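Local coordinates for protein lectin CEL-I, N-acetyl-D-galactosamine-specific C-type (Cucumaria echinata, PDB 4WQQ) that binds N-acetylgalactosamine and galactose as a calcium-dependent lectin in its natural form, and in this engineered form holds mannose at a calcium ion, at residues 56-61 with 113-118; 70-75 with 133-138; 102-107 with 123-128. The protein carries 3 engineered substitutions. All coordinates share one frame; numbering follows the deposited sequence.

Contact 1. Residues 56-61 with 113-118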
loop_
_atom_site.group_PDB
_atom_site.type_symbol
_atom_site.label_atom_id
_atom_site.label_comp_id
_atom_site.label_asym_id
_atom_site.label_seq_id
_atom_site.Cartn_x
_atom_site.Cartn_y
_atom_site.Cartn_z
ATOM N N ALA A 56 -12.927 8.970 -16.166
ATOM C CA ALA A 56 -13.396 7.846 -16.914
ATOM C C ALA A 56 -13.080 6.525 -16.240
ATOM O O ALA A 56 -13.905 5.601 -16.290
ATOM C CB ALA A 56 -12.844 7.914 -18.341
ATOM N N TYR A 57 -11.929 6.421 -15.640
ATOM C CA TYR A 57 -11.494 5.175 -14.974
ATOM C C TYR A 57 -12.508 4.856 -13.857
ATOM O O TYR A 57 -13.079 3.764 -13.768
ATOM C CB TYR A 57 -10.095 5.316 -14.378
ATOM C CG TYR A 57 -9.851 4.142 -13.452
ATOM C CD1 TYR A 57 -9.520 2.894 -13.944
ATOM C CD2 TYR A 57 -10.090 4.280 -12.077
ATOM C CE1 TYR A 57 -9.420 1.805 -13.106
ATOM C CE2 TYR A 57 -9.973 3.210 -11.236
ATOM C CZ TYR A 57 -9.646 1.977 -11.721
ATOM O OH TYR A 57 -9.536 0.924 -10.811
ATOM N N VAL A 58 -12.802 5.881 -13.074
ATOM C CA VAL A 58 -13.768 5.748 -11.965
ATOM C C VAL A 58 -15.167 5.375 -12.398
ATOM O O VAL A 58 -15.768 4.461 -11.887
ATOM C CB VAL A 58 -13.759 7.030 -11.101
ATOM C CG1 VAL A 58 -14.900 7.016 -10.054
ATOM C CG2 VAL A 58 -12.426 7.206 -10.408
ATOM N N PHE A 59 -15.669 6.084 -13.398
ATOM C CA PHE A 59 -17.001 5.889 -13.890
ATOM C C PHE A 59 -17.101 4.459 -14.465
ATOM O O PHE A 59 -18.083 3.726 -14.192
ATOM C CB PHE A 59 -17.316 6.986 -14.904
ATOM C CG PHE A 59 -18.652 6.810 -15.574
ATOM C CD1 PHE A 59 -19.796 7.085 -14.880
ATOM C CD2 PHE A 59 -18.740 6.364 -16.872
ATOM C CE1 PHE A 59 -21.031 6.931 -15.462
ATOM C CE2 PHE A 59 -19.972 6.140 -17.444
ATOM C CZ PHE A 59 -21.125 6.453 -16.760
ATOM N N ASN A 60 -16.107 4.057 -15.299
ATOM C CA ASN A 60 -16.181 2.762 -15.955
ATOM C C ASN A 60 -16.070 1.605 -14.932
ATOM O O ASN A 60 -16.751 0.567 -15.039
ATOM C CB ASN A 60 -15.127 2.680 -17.074
ATOM C CG ASN A 60 -15.434 3.707 -18.220
ATOM O OD1 ASN A 60 -16.604 3.896 -18.599
ATOM N ND2 ASN A 60 -14.400 4.381 -18.731
ATOM N N TYR A 61 -15.288 1.830 -13.877
ATOM C CA TYR A 61 -15.146 0.814 -12.849
ATOM C C TYR A 61 -16.471 0.613 -12.104
ATOM O O TYR A 61 -16.997 -0.509 -11.963
ATOM C CB TYR A 61 -13.988 1.243 -11.933
ATOM C CG TYR A 61 -13.780 0.469 -10.624
ATOM C CD1 TYR A 61 -14.135 -0.854 -10.500
ATOM C CD2 TYR A 61 -13.230 1.108 -9.510
ATOM C CE1 TYR A 61 -13.945 -1.547 -9.322
ATOM C CE2 TYR A 61 -13.008 0.423 -8.306
ATOM C CZ TYR A 61 -13.402 -0.897 -8.199
ATOM O OH TYR A 61 -13.226 -1.657 -7.064
ATOM N N GLY A 113 -20.984 16.075 -3.217
ATOM C CA GLY A 113 -20.786 15.739 -4.618
ATOM C C GLY A 113 -20.904 14.258 -4.969
ATOM O O GLY A 113 -20.628 13.401 -4.140
ATOM N N GLN A 114 -21.398 13.951 -6.173
ATOM C CA GLN A 114 -21.602 12.596 -6.614
ATOM C C GLN A 114 -21.561 12.551 -8.163
ATOM O O GLN A 114 -21.922 13.532 -8.817
ATOM C CB GLN A 114 -22.967 12.036 -6.095
ATOM C CG GLN A 114 -24.173 12.847 -6.556
ATOM C CD GLN A 114 -25.531 12.438 -6.011
ATOM O OE1 GLN A 114 -26.500 12.921 -6.546
ATOM N NE2 GLN A 114 -25.625 11.645 -4.940
ATOM N N PHE A 115 -21.141 11.434 -8.723
ATOM C CA PHE A 115 -21.396 11.155 -10.163
ATOM C C PHE A 115 -22.861 10.775 -10.394
ATOM O O PHE A 115 -23.464 9.977 -9.656
ATOM C CB PHE A 115 -20.583 9.933 -10.637
ATOM C CG PHE A 115 -19.086 10.123 -10.766
ATOM C CD1 PHE A 115 -18.403 11.229 -10.317
ATOM C CD2 PHE A 115 -18.357 9.116 -11.361
ATOM C CE1 PHE A 115 -17.040 11.320 -10.439
ATOM C CE2 PHE A 115 -17.001 9.229 -11.551
ATOM C CZ PHE A 115 -16.331 10.312 -11.087
ATOM N N ARG A 116 -23.423 11.272 -11.475
ATOM C CA ARG A 116 -24.558 10.633 -12.143
ATOM C C ARG A 116 -24.125 9.376 -12.912
ATOM O O ARG A 116 -22.962 9.226 -13.242
ATOM C CB ARG A 116 -25.174 11.644 -13.160
ATOM C CG ARG A 116 -25.540 12.890 -12.434
ATOM C CD ARG A 116 -26.655 13.662 -13.028
ATOM N NE ARG A 116 -27.726 13.666 -12.038
ATOM C CZ ARG A 116 -28.372 14.756 -11.586
ATOM N NH1 ARG A 116 -28.104 16.036 -12.031
ATOM N NH2 ARG A 116 -29.306 14.558 -10.674
ATOM N N HIS A 117 -25.075 8.491 -13.171
ATOM C CA HIS A 117 -24.769 7.275 -13.914
ATOM C C HIS A 117 -24.769 7.560 -15.429
ATOM O O HIS A 117 -24.422 6.665 -16.202
ATOM C CB HIS A 117 -25.717 6.102 -13.615
ATOM C CG HIS A 117 -27.116 6.241 -14.128
ATOM N ND1 HIS A 117 -28.078 7.025 -13.514
ATOM C CD2 HIS A 117 -27.734 5.671 -15.208
ATOM C CE1 HIS A 117 -29.231 6.872 -14.158
ATOM N NE2 HIS A 117 -29.038 6.071 -15.188
ATOM N N THR A 118 -25.097 8.783 -15.795
ATOM C CA THR A 118 -25.207 9.179 -17.231
ATOM C C THR A 118 -24.093 10.154 -17.590
ATOM O O THR A 118 -23.371 10.687 -16.709
ATOM C CB THR A 118 -26.554 9.822 -17.468
ATOM O OG1 THR A 118 -26.733 10.907 -16.556
ATOM C CG2 THR A 118 -27.609 8.858 -17.336
#

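Contact 2. Residues 70-75 with 133-138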
loop_
_atom_site.group_PDB
_atom_site.type_symbol
_atom_site.label_atom_id
_atom_site.label_comp_id
_atom_site.label_asym_id
_atom_site.label_seq_id
_atom_site.Cartn_x
_atom_site.Cartn_y
_atom_site.Cartn_z
ATOM N N GLY A 70 -28.648 5.464 -10.547
ATOM C CA GLY A 70 -28.265 5.988 -9.220
ATOM C C GLY A 70 -26.996 6.711 -9.346
ATOM O O GLY A 70 -26.529 6.994 -10.428
ATOM N N GLN A 71 -26.448 7.093 -8.196
ATOM C CA GLN A 71 -25.318 7.951 -8.159
ATOM C C GLN A 71 -24.203 7.314 -7.343
ATOM O O GLN A 71 -24.384 6.283 -6.678
ATOM C CB GLN A 71 -25.709 9.343 -7.567
ATOM C CG GLN A 71 -26.660 10.189 -8.440
ATOM C CD GLN A 71 -28.092 9.741 -8.349
ATOM O OE1 GLN A 71 -28.662 9.538 -7.251
ATOM N NE2 GLN A 71 -28.722 9.573 -9.504
ATOM N N LEU A 72 -23.049 7.960 -7.432
ATOM C CA LEU A 72 -21.800 7.552 -6.791
ATOM C C LEU A 72 -21.224 8.715 -6.006
ATOM O O LEU A 72 -20.751 9.702 -6.570
ATOM C CB LEU A 72 -20.810 7.052 -7.823
ATOM C CG LEU A 72 -19.436 6.538 -7.297
ATOM C CD1 LEU A 72 -19.528 5.151 -6.717
ATOM C CD2 LEU A 72 -18.360 6.573 -8.326
ATOM N N TRP A 73 -21.202 8.608 -4.674
ATOM C CA TRP A 73 -20.450 9.617 -3.878
ATOM C C TRP A 73 -18.999 9.723 -4.206
ATOM O O TRP A 73 -18.290 8.697 -4.342
ATOM C CB TRP A 73 -20.540 9.304 -2.395
ATOM C CG TRP A 73 -21.951 9.373 -1.792
ATOM C CD1 TRP A 73 -22.547 8.421 -1.056
ATOM C CD2 TRP A 73 -22.862 10.494 -1.801
ATOM N NE1 TRP A 73 -23.780 8.824 -0.639
ATOM C CE2 TRP A 73 -24.017 10.084 -1.075
ATOM C CE3 TRP A 73 -22.829 11.802 -2.363
ATOM C CZ2 TRP A 73 -25.140 10.943 -0.883
ATOM C CZ3 TRP A 73 -23.916 12.633 -2.178
ATOM C CH2 TRP A 73 -25.087 12.175 -1.426
ATOM N N ILE A 74 -18.558 10.964 -4.285
ATOM C CA ILE A 74 -17.145 11.314 -4.354
ATOM C C ILE A 74 -16.805 12.264 -3.223
ATOM O O ILE A 74 -17.703 12.844 -2.559
ATOM C CB ILE A 74 -16.740 11.870 -5.753
ATOM C CG1 ILE A 74 -17.487 13.203 -6.004
ATOM C CG2 ILE A 74 -17.096 10.861 -6.819
ATOM C CD1 ILE A 74 -17.297 13.841 -7.386
ATOM N N GLY A 75 -15.516 12.518 -3.024
ATOM C CA GLY A 75 -15.075 13.272 -1.871
ATOM C C GLY A 75 -15.206 14.788 -1.929
ATOM O O GLY A 75 -14.484 15.478 -1.250
ATOM N N LYS A 133 -24.134 5.040 -3.911
ATOM C CA LYS A 133 -23.040 4.074 -3.803
ATOM C C LYS A 133 -21.762 4.878 -3.497
ATOM O O LYS A 133 -21.841 6.105 -3.488
ATOM C CB LYS A 133 -22.913 3.238 -5.060
ATOM C CG LYS A 133 -24.222 2.643 -5.514
ATOM C CD LYS A 133 -24.836 1.673 -4.525
ATOM C CE LYS A 133 -26.213 1.146 -5.069
ATOM N NZ LYS A 133 -26.031 0.367 -6.329
ATOM N N TYR A 134 -20.628 4.238 -3.233
ATOM C CA TYR A 134 -19.419 5.030 -2.999
ATOM C C TYR A 134 -18.158 4.322 -3.455
ATOM O O TYR A 134 -18.124 3.145 -3.640
ATOM C CB TYR A 134 -19.335 5.524 -1.551
ATOM C CG TYR A 134 -19.186 4.438 -0.524
ATOM C CD1 TYR A 134 -20.276 3.750 -0.047
ATOM C CD2 TYR A 134 -17.911 4.146 0.039
ATOM C CE1 TYR A 134 -20.111 2.800 0.925
ATOM C CE2 TYR A 134 -17.740 3.197 0.984
ATOM C CZ TYR A 134 -18.827 2.503 1.433
ATOM O OH TYR A 134 -18.721 1.517 2.422
ATOM N N MET A 135 -17.151 5.129 -3.645
ATOM C CA MET A 135 -15.858 4.654 -4.084
ATOM C C MET A 135 -14.765 5.268 -3.184
ATOM O O MET A 135 -14.731 6.493 -2.966
ATOM C CB MET A 135 -15.678 5.212 -5.475
ATOM C CG MET A 135 -14.343 5.048 -6.124
ATOM S SD MET A 135 -14.224 3.557 -7.075
ATOM C CE MET A 135 -15.623 3.530 -8.284
ATOM N N CYS A 136 -13.834 4.434 -2.770
ATOM C CA CYS A 136 -12.694 4.899 -2.015
ATOM C C CYS A 136 -11.417 4.881 -2.847
ATOM O O CYS A 136 -11.347 4.197 -3.881
ATOM C CB CYS A 136 -12.470 4.040 -0.784
ATOM S SG CYS A 136 -13.976 3.777 0.220
ATOM N N LYS A 137 -10.444 5.627 -2.383
ATOM C CA LYS A 137 -9.164 5.801 -3.113
ATOM C C LYS A 137 -8.115 5.807 -2.052
ATOM O O LYS A 137 -8.280 6.472 -1.039
ATOM C CB LYS A 137 -9.211 7.126 -3.855
ATOM C CG LYS A 137 -7.980 7.622 -4.551
ATOM C CD LYS A 137 -8.312 8.925 -5.344
ATOM C CE LYS A 137 -7.033 9.638 -5.750
ATOM N NZ LYS A 137 -7.243 10.824 -6.610
ATOM N N LEU A 138 -6.992 5.131 -2.334
ATOM C CA LEU A 138 -5.785 5.269 -1.557
ATOM C C LEU A 138 -4.833 6.308 -2.093
ATOM O O LEU A 138 -4.568 6.345 -3.297
ATOM C CB LEU A 138 -5.079 3.944 -1.508
ATOM C CG LEU A 138 -5.900 2.798 -0.938
ATOM C CD1 LEU A 138 -4.992 1.628 -0.837
ATOM C CD2 LEU A 138 -6.588 3.032 0.424
#

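Contact 3. Residues 102-107 with 123-128. Engineered in segment 102-107: E102 (natural residue Gln), N104 (natural residue Asp), H106 (natural residue Trp). With CA (calcium ion), chain F; CA (calcium ion), chain E; MAN (alpha-D-mannopyranose), chain H.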
loop_
_atom_site.group_PDB
_atom_site.type_symbol
_atom_site.label_atom_id
_atom_site.label_comp_id
_atom_site.label_asym_id
_atom_site.label_seq_id
_atom_site.Cartn_x
_atom_site.Cartn_y
_atom_site.Cartn_z
ATOM N N GLU A 102 -25.551 22.176 -12.617
ATOM C CA GLU A 102 -24.993 21.889 -11.296
ATOM C C GLU A 102 -23.679 22.687 -11.118
ATOM O O GLU A 102 -23.014 22.995 -12.145
ATOM C CB GLU A 102 -24.730 20.393 -11.227
ATOM C CG GLU A 102 -25.957 19.572 -11.577
ATOM C CD GLU A 102 -27.159 19.715 -10.626
ATOM O OE1 GLU A 102 -26.992 20.235 -9.518
ATOM O OE2 GLU A 102 -28.312 19.265 -10.982
ATOM N N PRO A 103 -23.262 22.947 -9.872
ATOM C CA PRO A 103 -24.007 22.572 -8.616
ATOM C C PRO A 103 -25.127 23.576 -8.396
ATOM O O PRO A 103 -24.952 24.738 -8.670
ATOM C CB PRO A 103 -22.952 22.741 -7.517
ATOM C CG PRO A 103 -21.992 23.721 -8.048
ATOM C CD PRO A 103 -21.977 23.559 -9.552
ATOM N N ASN A 104 -26.303 23.141 -8.034
ATOM C CA ASN A 104 -27.387 24.076 -7.869
ATOM C C ASN A 104 -27.844 24.276 -6.444
ATOM O O ASN A 104 -28.794 24.995 -6.231
ATOM C CB ASN A 104 -28.555 23.650 -8.744
ATOM C CG ASN A 104 -29.194 22.336 -8.333
ATOM O OD1 ASN A 104 -28.698 21.613 -7.501
ATOM N ND2 ASN A 104 -30.286 22.019 -8.960
ATOM N N ASN A 105 -27.207 23.624 -5.462
ATOM C CA ASN A 105 -27.558 23.808 -4.047
ATOM C C ASN A 105 -29.068 23.726 -3.842
ATOM O O ASN A 105 -29.674 24.554 -3.157
ATOM C CB ASN A 105 -26.960 25.129 -3.508
ATOM C CG ASN A 105 -26.870 25.142 -2.018
ATOM O OD1 ASN A 105 -26.459 24.157 -1.329
ATOM N ND2 ASN A 105 -27.261 26.271 -1.453
ATOM N N HIS A 106 -29.678 22.700 -4.436
ATOM C CA HIS A 106 -31.130 22.687 -4.567
ATOM C C HIS A 106 -31.780 22.793 -3.191
ATOM O O HIS A 106 -31.304 22.252 -2.183
ATOM C CB HIS A 106 -31.590 21.408 -5.246
ATOM C CG HIS A 106 -33.060 21.346 -5.457
ATOM N ND1 HIS A 106 -33.670 22.021 -6.479
ATOM C CD2 HIS A 106 -34.031 20.659 -4.812
ATOM C CE1 HIS A 106 -34.961 21.756 -6.470
ATOM N NE2 HIS A 106 -35.211 20.957 -5.450
ATOM N N ASN A 107 -32.869 23.565 -3.138
ATOM C CA ASN A 107 -33.504 23.830 -1.845
ATOM C C ASN A 107 -32.581 24.337 -0.768
ATOM O O ASN A 107 -32.841 24.104 0.408
ATOM C CB ASN A 107 -34.200 22.591 -1.354
ATOM C CG ASN A 107 -35.478 22.353 -2.114
ATOM O OD1 ASN A 107 -35.936 23.247 -2.842
ATOM N ND2 ASN A 107 -36.042 21.165 -1.987
ATOM N N TRP A 123 -21.086 15.378 -12.627
ATOM C CA TRP A 123 -21.277 15.571 -11.219
ATOM C C TRP A 123 -22.557 16.349 -10.893
ATOM O O TRP A 123 -22.976 17.252 -11.622
ATOM C CB TRP A 123 -20.109 16.335 -10.628
ATOM C CG TRP A 123 -18.729 15.805 -10.904
ATOM C CD1 TRP A 123 -18.399 14.659 -11.537
ATOM C CD2 TRP A 123 -17.520 16.445 -10.571
ATOM N NE1 TRP A 123 -17.049 14.511 -11.562
ATOM C CE2 TRP A 123 -16.480 15.605 -10.982
ATOM C CE3 TRP A 123 -17.214 17.629 -9.936
ATOM C CZ2 TRP A 123 -15.169 15.926 -10.773
ATOM C CZ3 TRP A 123 -15.909 17.961 -9.721
ATOM C CH2 TRP A 123 -14.899 17.101 -10.122
ATOM N N ASN A 124 -23.166 15.960 -9.753
ATOM C CA ASN A 124 -24.253 16.653 -9.125
ATOM C C ASN A 124 -23.912 16.862 -7.627
ATOM O O ASN A 124 -23.196 16.046 -7.025
ATOM C CB ASN A 124 -25.475 15.797 -9.222
ATOM C CG ASN A 124 -26.658 16.407 -8.538
ATOM O OD1 ASN A 124 -26.948 17.591 -8.660
ATOM N ND2 ASN A 124 -27.342 15.581 -7.751
ATOM N N ASP A 125 -24.403 17.959 -7.060
ATOM C CA ASP A 125 -24.470 18.145 -5.633
ATOM C C ASP A 125 -25.797 17.612 -5.092
ATOM O O ASP A 125 -26.881 17.804 -5.691
ATOM C CB ASP A 125 -24.187 19.594 -5.213
ATOM C CG ASP A 125 -25.203 20.609 -5.800
ATOM O OD1 ASP A 125 -25.912 20.337 -6.808
ATOM O OD2 ASP A 125 -25.227 21.713 -5.275
ATOM N N ASN A 126 -25.713 16.982 -3.924
ATOM C CA ASN A 126 -26.909 16.436 -3.332
ATOM C C ASN A 126 -26.856 16.657 -1.799
ATOM O O ASN A 126 -25.875 17.190 -1.245
ATOM C CB ASN A 126 -27.076 14.967 -3.760
ATOM C CG ASN A 126 -28.550 14.549 -3.933
ATOM O OD1 ASN A 126 -29.437 14.985 -3.179
ATOM N ND2 ASN A 126 -28.827 13.667 -4.914
ATOM N N SER A 127 -27.904 16.233 -1.133
ATOM C CA SER A 127 -28.080 16.585 0.256
ATOM C C SER A 127 -27.488 15.580 1.235
ATOM O O SER A 127 -27.111 14.501 0.873
ATOM C CB SER A 127 -29.568 16.689 0.524
ATOM O OG SER A 127 -30.092 15.363 0.601
ATOM N N ALA A 128 -27.554 15.917 2.514
ATOM C CA ALA A 128 -27.052 14.998 3.541
ATOM C C ALA A 128 -27.925 13.837 3.824
ATOM O O ALA A 128 -27.512 12.883 4.520
ATOM C CB ALA A 128 -26.807 15.837 4.823
HETATM CA CA CA F . -27.905 19.331 -7.339
HETATM CA CA CA E . -23.945 23.600 -1.315
HETATM C C1 MAN H . -32.717 16.855 -9.465
HETATM C C2 MAN H . -31.765 17.986 -9.722
HETATM C C3 MAN H . -30.460 17.845 -8.952
HETATM C C4 MAN H . -30.779 17.482 -7.510
HETATM C C5 MAN H . -31.516 16.123 -7.532
HETATM C C6 MAN H . -31.853 15.508 -6.195
HETATM O O1 MAN H . -32.164 15.801 -10.205
HETATM O O2 MAN H . -32.451 19.105 -9.227
HETATM O O3 MAN H . -29.810 19.111 -9.000
HETATM O O4 MAN H . -29.539 17.428 -6.830
HETATM O O5 MAN H . -32.843 16.449 -8.094
HETATM O O6 MAN H . -32.484 16.619 -5.591
HETATM O O HOH W 1 -23.980 23.477 -3.661
#

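Contact 1. Residues 56-61 with 113-118
F59 of the helix meets F115 and the backbone of R116 and H117, and its side chain can be followed outward from the backbone. CB lies 4.0 Å from CE2 of F115. With CG anti to the backbone N (chi1 175°), the ring then swings along the chain beyond F115: CE1 comes 3.7 Å from the carbonyl O of R116, and CZ at the tip reaches 3.4 Å from O of H117. Both oxygens lie at the ring edge, near its plane, where the slightly positive C-H groups of phenylalanine suit a carbonyl. In the C-type lectin fold, this is where the helix 52-65 packs on the curled sheet. V58, one residue earlier, turns to the sheet as well; its CG1 meets CE2 of F115 at 3.4 Å, the two side chains crossing at about a right angle. The flat F115 ring suits a buried, apolar place, with V49, I74 and W62 also against it and W123 nearly parallel; the backbone N of F59 lies at its edge. R116, by contrast, sends its long, charged chain away from the helix to the sugar pocket, where NH2 makes a weak hydrogen bond to O1 of the bound mannose.

Contact 2. Residues 70-75 with 133-138
K133 is gripped by its main chain from both sides of L72. Its N donates to the carbonyl O of Q71 (3.0 Å), and its O accepts from N of W73 (2.8 Å), with N-H...O angles of 153° and 154°. One residue bonding to two residues that flank its own partner is the pattern of parallel strands, here 71-77 beside 132-140 in the core of the lectin domain. The pairing does not run on: further along, O of W73 and N of M135 are 3.8 Å apart.

Apolar contacts follow on the two faces of the sheet. On the face of L72 and K133, the branched leucine spreads its methyls: CD1 sits 3.6 Å from the backbone C of Y134 and 4.0 Å from CB of M135, while CD2 reaches CE of M135 at 4.1 Å. The methionine chain, bent at chi2 and chi3, brings its terminal methyl back to the leucine. On the other face W73 and Y134 meet at their bases, CB to CB 4.1 Å. W73, with CG anti to its carbonyl carbon (chi1 -64°), also has CD1 3.4 Å from O of K133.

Polar ends are dealt with outside the pair. NE1 of W73 donates to O of T23, and the lysine suits its buried place because its chain bends to carry NZ to D66 in a salt bridge, with N20 and Q68 as further partners.

Two backbone hydrogen bonds thus hold the strands at one end, whereas O of W73 and N of M135 are buried without any partner; where the strands diverge, cohesion probably rests on apolar side chains rather than hydrogen bonds.

Contact 3. Residues 102-107 with 123-128
E102 and D125 approach one calcium ion from the two segments and bind it with one carboxylate oxygen each, OE1 and OD1. The glutamate, engineered in place of glutamine, is bent at chi2 (-64°), which turns the carboxylate toward the calcium ion; its plane stands 77° from the amide of N124. OE1 of E102 and OD1 of N124 are 2.8 Å apart, a closeness the shared calcium makes tolerable, while OE2 of E102 lies very close to O3 of the mannose, at a distance whose exact length is doubtful.

D125 has the largest share of the contact. Its CG sits between the backbone N and the carbonyl carbon (chi1 61°), which points the carboxylate across to the loop. There OD1 binds the calcium at 2.3 Å and accepts from N of N104 at 3.1 Å, and OD2 accepts from N of N105 at 2.8 Å. OD2 also takes a bond from a water that is itself bound to a second calcium ion, to which OD1 of N105 is one of the ligands. A short acid suits this place: one oxygen binds the ion together with the residue's own backbone O, and both oxygens accept from the loop's N-H groups.

The asparagines divide their amides. N124 gives OD1 to the metal and ND2 to O4 of the mannose (3.0 Å); N104, engineered from aspartate, likewise gives OD1 to the metal at 2.4 Å, with a weak bond from ND2 to O3. O3 and O4 of the sugar bind the ion directly, and E110 completes the site. H106, also engineered, turns one ring face toward O2 of the sugar.

The cis peptide before P103 belongs to the engineered EPN motif (natural QPD), which with W123-N124-D125, the WND motif, reproduces the site typical of mannose-binding C-type lectins.

Following the chain from the N terminus, the first contact element met is helix 52-65, and contact 1 opens on it; it closes at 113-118, bringing the helix back to strand 112-116. Contact 2 opens at 70-75, soon after the helix, and closes only at 133-138, so it crosses contact 1. Contact 3, opening at 102-107 in the long loop and closing at 123-128, crosses contact 1 as well, yet lies wholly within the span of contact 2. The three meet in one sheet: strand 112-116 pairs with 71-77 on one side and 123-126 on the other, so the helix, the core strands and the calcium-binding loop are joined through neighbouring strands.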